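Local coordinates for beta-glucosidase (Pseudoalteromonas sp., PDB 3F95), which is the extra C-terminal beta-sandwich domain of an exo-1,3/1,4-beta-glucanase, an enzyme that probably hydrolyses beta-glucosidic bonds, at residues N51-Y54 with Q55-R59; I150-A153 with L154-T157. One frame throughout, in Å; residues are numbered along the deposited sequence. Where two conformers were deposited one is given.

Contact 1 of 2, residues N51-Y54 with Q55-R59; sequences NLSY and QEDGR
L52 N donates to D57 OD1 over 2.6 Å, on the syn lone pair. The next amide along, S53 N, donates to D57 OD2 over 2.8 Å, also on the syn side but 21° out of the carboxylate plane. The torsion chi1 of 64° sets CG between the backbone N and the carbonyl carbon of D57, and this turns the buried acid back into the loop. Two bonds from different amides fix its rotation. The D57 carboxylate also stands almost perpendicular to the Y54 ring, with D57 OD2 at the ring edge, 3.7 Å from Y54 CD2. A third bond runs the other way along the chain: E56 N points nearly straight at N51 OD1, 2.6 Å away, at an N-H...O angle of 170°. It ties the start of the loop to the type II turn from Y54 to D57. Past the turn, R59 folds back, and its NH1 reaches E56 O at 2.9 Å and G58 O at 2.8 Å. E56 itself turns to S49 through its carboxylate. This surface loop joins strands 45-50 and 58-63, which pair antiparallel. D57 and G58 both face V50, a classic beta bulge, and R59 pairs through its backbone with I165 of strand 161-171.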
ATOM      1  N   ASN A  51      -4.477  -6.281 -14.243  1.00 15.75           N
ATOM      2  CA  ASN A  51      -4.901  -5.262 -15.204  1.00 17.47           C
ATOM      3  C   ASN A  51      -6.131  -4.549 -14.675  1.00 18.59           C
ATOM      4  O   ASN A  51      -7.156  -5.182 -14.375  1.00 19.71           O
ATOM      5  CB  ASN A  51      -5.176  -5.907 -16.569  1.00 17.88           C
ATOM      6  CG  ASN A  51      -4.082  -6.884 -16.997  1.00 19.11           C
ATOM      7  OD1 ASN A  51      -2.878  -6.603 -16.900  1.00 17.31           O
ATOM      8  ND2 ASN A  51      -4.506  -8.059 -17.457  1.00 23.41           N
ATOM      9  N   LEU A  52      -6.023  -3.243 -14.493  1.00 18.50           N
ATOM     10  CA  LEU A  52      -7.164  -2.466 -14.065  1.00 19.17           C
ATOM     11  C   LEU A  52      -7.668  -1.585 -15.216  1.00 19.51           C
ATOM     12  O   LEU A  52      -8.724  -1.853 -15.769  1.00 19.57           O
ATOM     13  CB  LEU A  52      -6.822  -1.652 -12.835  1.00 18.79           C
ATOM     14  CG  LEU A  52      -7.926  -0.752 -12.259  1.00 22.39           C
ATOM     15  CD1 LEU A  52      -9.245  -1.533 -12.073  1.00 22.24           C
ATOM     16  CD2 LEU A  52      -7.468  -0.160 -10.953  1.00 21.14           C
ATOM     17  N   SER A  53      -6.914  -0.545 -15.554  1.00 19.53           N
ATOM     18  CA  SER A  53      -7.277   0.348 -16.653  1.00 20.27           C
ATOM     19  C   SER A  53      -6.456   0.043 -17.899  1.00 20.21           C
ATOM     20  O   SER A  53      -6.881   0.359 -19.016  1.00 19.69           O
ATOM     21  CB  SER A  53      -7.092   1.809 -16.234  1.00 20.59           C
ATOM     22  OG  SER A  53      -8.044   2.182 -15.253  1.00 23.99           O
ATOM     23  N   TYR A  54      -5.291  -0.590 -17.702  1.00 19.30           N
ATOM     24  CA  TYR A  54      -4.333  -0.917 -18.776  1.00 20.00           C
ATOM     25  C   TYR A  54      -3.757  -2.293 -18.478  1.00 20.30           C
ATOM     26  O   TYR A  54      -4.017  -2.839 -17.382  1.00 22.28           O
ATOM     27  CB  TYR A  54      -3.182   0.129 -18.838  1.00 19.34           C
ATOM     28  CG  TYR A  54      -3.679   1.534 -18.938  1.00 20.51           C
ATOM     29  CD1 TYR A  54      -3.939   2.114 -20.187  1.00 20.67           C
ATOM     30  CD2 TYR A  54      -3.928   2.289 -17.783  1.00 21.17           C
ATOM     31  CE1 TYR A  54      -4.447   3.408 -20.274  1.00 21.45           C
ATOM     32  CE2 TYR A  54      -4.418   3.562 -17.858  1.00 21.28           C
ATOM     33  CZ  TYR A  54      -4.680   4.125 -19.107  1.00 20.95           C
ATOM     34  OH  TYR A  54      -5.155   5.402 -19.148  1.00 21.63           O
ATOM     35  N   GLN A  55      -3.008  -2.880 -19.414  1.00 20.19           N
ATOM     36  CA  GLN A  55      -2.244  -4.099 -19.102  0.50 20.24           C
ATOM     37  C   GLN A  55      -1.213  -3.755 -18.020  1.00 19.86           C
ATOM     38  O   GLN A  55      -0.491  -2.768 -18.128  1.00 19.46           O
ATOM     39  CB  GLN A  55      -1.595  -4.824 -20.330  0.50 20.62           C
ATOM     40  CG  GLN A  55      -1.395  -4.053 -21.684  0.50 22.23           C
ATOM     41  CD  GLN A  55      -0.459  -4.760 -22.714  0.50 21.42           C
ATOM     42  OE1 GLN A  55       0.189  -4.103 -23.556  0.50 19.49           O
ATOM     43  NE2 GLN A  55      -0.402  -6.093 -22.654  0.50 23.64           N
ATOM     44  N   GLU A  56      -1.194  -4.560 -16.961  1.00 18.77           N
ATOM     45  CA  GLU A  56      -0.204  -4.469 -15.899  1.00 18.40           C
ATOM     46  C   GLU A  56      -0.125  -3.167 -15.104  1.00 17.20           C
ATOM     47  O   GLU A  56       0.951  -2.854 -14.576  1.00 16.50           O
ATOM     48  CB  GLU A  56       1.189  -4.866 -16.432  1.00 19.33           C
ATOM     49  CG  GLU A  56       1.189  -6.257 -17.084  1.00 24.80           C
ATOM     50  CD  GLU A  56       2.567  -6.883 -17.073  1.00 31.82           C
ATOM     51  OE1 GLU A  56       3.519  -6.217 -17.520  1.00 34.84           O
ATOM     52  OE2 GLU A  56       2.708  -8.042 -16.620  1.00 37.39           O
ATOM     53  N   ASP A  57      -1.234  -2.419 -14.986  1.00 14.76           N
ATOM     54  CA  ASP A  57      -1.187  -1.191 -14.183  1.00 15.50           C
ATOM     55  C   ASP A  57      -1.392  -1.423 -12.680  1.00 14.43           C
ATOM     56  O   ASP A  57      -1.273  -0.492 -11.892  1.00 15.80           O
ATOM     57  CB  ASP A  57      -2.139  -0.097 -14.705  1.00 15.29           C
ATOM     58  CG  ASP A  57      -3.594  -0.494 -14.628  1.00 17.59           C
ATOM     59  OD1 ASP A  57      -3.882  -1.708 -14.583  1.00 20.27           O
ATOM     60  OD2 ASP A  57      -4.446   0.414 -14.643  1.00 18.45           O
ATOM     61  N   GLY A  58      -1.680  -2.668 -12.293  1.00 14.11           N
ATOM     62  CA  GLY A  58      -1.873  -3.010 -10.878  1.00 12.37           C
ATOM     63  C   GLY A  58      -0.861  -4.066 -10.435  1.00 12.35           C
ATOM     64  O   GLY A  58      -0.206  -4.701 -11.260  1.00 12.10           O
ATOM     65  N   ARG A  59      -0.773  -4.282  -9.131  1.00 11.70           N
ATOM     66  CA  ARG A  59       0.032  -5.385  -8.628  1.00 10.78           C
ATOM     67  C   ARG A  59      -0.820  -6.164  -7.654  1.00 11.40           C
ATOM     68  O   ARG A  59      -1.442  -5.578  -6.756  1.00 11.28           O
ATOM     69  CB  ARG A  59       1.302  -4.861  -7.963  1.00 12.08           C
ATOM     70  CG  ARG A  59       2.261  -4.148  -8.921  1.00 12.67           C
ATOM     71  CD  ARG A  59       3.048  -5.131  -9.806  1.00 15.56           C
ATOM     72  NE  ARG A  59       3.940  -4.386 -10.712  1.00 15.25           N
ATOM     73  CZ  ARG A  59       3.548  -3.801 -11.843  1.00 16.01           C
ATOM     74  NH1 ARG A  59       2.269  -3.855 -12.225  1.00 12.83           N
ATOM     75  NH2 ARG A  59       4.449  -3.157 -12.592  1.00 17.14           N
TER

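Contact 2 of 2, residues I150-A153 with L154-T157; sequences ITDA and LRIT
D152 and R155 form a salt bridge three residues apart on one bent strand. A single carboxylate oxygen, D152 OD2, takes both bonds. R155 NE lies 2.8 Å from D152 OD2 and meets its anti lone pair, the one turned away from the other oxygen. R155 NH2 lies 2.9 Å from D152 OD2 and comes in from above the carboxylate plane. The oxygen lies at the guanidinium edge, in its plane, so the grip is side-on. Neither bond is quite straight, with N-H...O angles of 152° for NE and 142° for NH2. The two flat groups are turned 73° apart, so this is not the coplanar pairing of two nitrogens with two oxygens.

The arginine leaves the backbone with CG anti to N. Its chain then bends at chi3, and this brings NE and NH2 round to the acid. The chain turns corners at T151 and A153, which is consistent with D152 and R155 meeting on one flank. The charges are probably mutually stabilising, since D152 is buried and R155 only partly exposed. Around the pair, S70 adds a weak hydrogen bond to D152 OD2, and Q105 a weak one to R155 NH1.

The whole stretch belongs to strand 149-158, which is broken by two classic beta bulges: T151 and D152 both face C108, and A153 and L154 both face L71. The strand runs between strands 67-73 and 102-108, antiparallel to both, in the seven-strand sheet. Beyond the salt bridge, I156 packs on L161 and I165 of strand 161-171.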
ATOM      1  N   ILE A 150      10.430   9.834   5.720  1.00 26.41           N
ATOM      2  CA  ILE A 150       9.563   8.686   5.451  1.00 24.32           C
ATOM      3  C   ILE A 150      10.343   7.575   4.731  1.00 23.23           C
ATOM      4  O   ILE A 150      11.047   7.837   3.758  1.00 22.69           O
ATOM      5  CB  ILE A 150       8.329   9.103   4.608  1.00 23.89           C
ATOM      6  CG1 ILE A 150       7.598  10.297   5.244  1.00 22.29           C
ATOM      7  CG2 ILE A 150       7.386   7.902   4.341  1.00 24.23           C
ATOM      8  CD1 ILE A 150       7.074  10.082   6.654  1.00 23.80           C
ATOM      9  N   THR A 151      10.202   6.346   5.219  1.00 22.61           N
ATOM     10  CA  THR A 151      10.763   5.182   4.528  1.00 23.16           C
ATOM     11  C   THR A 151       9.700   4.371   3.775  1.00 21.75           C
ATOM     12  O   THR A 151       9.890   4.037   2.614  1.00 22.21           O
ATOM     13  CB  THR A 151      11.570   4.298   5.490  1.00 24.08           C
ATOM     14  OG1 THR A 151      12.785   4.990   5.835  1.00 26.32           O
ATOM     15  CG2 THR A 151      11.932   2.976   4.826  1.00 25.74           C
ATOM     16  N   ASP A 152       8.605   4.037   4.442  1.00 20.43           N
ATOM     17  CA  ASP A 152       7.530   3.260   3.810  1.00 19.48           C
ATOM     18  C   ASP A 152       6.312   4.180   3.584  1.00 18.33           C
ATOM     19  O   ASP A 152       5.661   4.608   4.560  1.00 18.39           O
ATOM     20  CB  ASP A 152       7.139   2.073   4.718  1.00 19.24           C
ATOM     21  CG  ASP A 152       8.193   0.955   4.764  1.00 22.36           C
ATOM     22  OD1 ASP A 152       9.182   0.942   3.963  1.00 17.34           O
ATOM     23  OD2 ASP A 152       7.994   0.057   5.627  1.00 26.55           O
ATOM     24  N   ALA A 153       6.015   4.504   2.317  1.00 17.44           N
ATOM     25  CA  ALA A 153       4.770   5.244   1.988  1.00 16.09           C
ATOM     26  C   ALA A 153       3.516   4.460   2.444  1.00 16.81           C
ATOM     27  O   ALA A 153       2.555   5.038   2.997  1.00 16.30           O
ATOM     28  CB  ALA A 153       4.716   5.573   0.505  1.00 16.31           C
ATOM     29  N   LEU A 154       3.540   3.145   2.222  1.00 16.60           N
ATOM     30  CA  LEU A 154       2.574   2.227   2.809  1.00 17.32           C
ATOM     31  C   LEU A 154       3.218   0.901   3.205  1.00 16.52           C
ATOM     32  O   LEU A 154       4.197   0.470   2.605  1.00 15.86           O
ATOM     33  CB  LEU A 154       1.392   1.981   1.856  1.00 18.57           C
ATOM     34  CG  LEU A 154       1.523   1.120   0.616  1.00 19.21           C
ATOM     35  CD1 LEU A 154       1.318  -0.370   0.899  1.00 22.51           C
ATOM     36  CD2 LEU A 154       0.515   1.589  -0.470  1.00 18.99           C
ATOM     37  N   ARG A 155       2.646   0.248   4.197  1.00 16.54           N
ATOM     38  CA  ARG A 155       3.119  -1.056   4.620  1.00 16.58           C
ATOM     39  C   ARG A 155       1.890  -1.877   4.976  1.00 16.16           C
ATOM     40  O   ARG A 155       1.024  -1.410   5.729  1.00 17.15           O
ATOM     41  CB  ARG A 155       4.056  -0.897   5.825  1.00 16.98           C
ATOM     42  CG  ARG A 155       4.593  -2.212   6.372  1.00 16.45           C
ATOM     43  CD  ARG A 155       5.304  -2.005   7.724  1.00 20.31           C
ATOM     44  NE  ARG A 155       6.302  -0.961   7.653  1.00 25.46           N
ATOM     45  CZ  ARG A 155       6.567  -0.088   8.620  1.00 24.74           C
ATOM     46  NH1 ARG A 155       5.908  -0.116   9.780  1.00 27.04           N
ATOM     47  NH2 ARG A 155       7.506   0.814   8.418  1.00 25.90           N
ATOM     48  N   ILE A 156       1.772  -3.063   4.389  1.00 14.65           N
ATOM     49  CA  ILE A 156       0.668  -3.967   4.726  1.00 14.17           C
ATOM     50  C   ILE A 156       1.282  -5.246   5.303  1.00 14.56           C
ATOM     51  O   ILE A 156       2.127  -5.875   4.675  1.00 13.79           O
ATOM     52  CB  ILE A 156      -0.200  -4.288   3.492  1.00 14.61           C
ATOM     53  CG1 ILE A 156      -0.829  -2.977   2.953  1.00 14.41           C
ATOM     54  CG2 ILE A 156      -1.284  -5.337   3.851  1.00 15.52           C
ATOM     55  CD1 ILE A 156      -1.429  -3.137   1.568  1.00 13.18           C
ATOM     56  N   THR A 157       0.845  -5.599   6.501  1.00 14.51           N
ATOM     57  CA  THR A 157       1.332  -6.780   7.206  1.00 14.80           C
ATOM     58  C   THR A 157       0.177  -7.737   7.491  1.00 15.15           C
ATOM     59  O   THR A 157      -0.898  -7.321   7.975  1.00 15.04           O
ATOM     60  CB  THR A 157       2.037  -6.358   8.510  1.00 14.04           C
ATOM     61  OG1 THR A 157       3.061  -5.397   8.203  1.00 15.91           O
ATOM     62  CG2 THR A 157       2.684  -7.577   9.175  1.00 16.51           C
TER

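From the N terminus, strand 45-50 leads into contact 1, which closes the surface loop between strands 45-50 and 58-63, both of the mixed sheet. The chain then runs through strands 67-73 and 102-108 before it reaches contact 2, which spans the bend within strand 149-158 of the antiparallel sheet. The two contacts are in series and neither nest nor cross. The centres of contact 1 and contact 2 lie about 21 Å apart, and the two do not touch. Strand 161-171 relates them: it pairs with strand 58-63 beyond contact 1, and I165 on it meets both R59 and I156. Both belong to the galactose-binding-domain-like part of the chain.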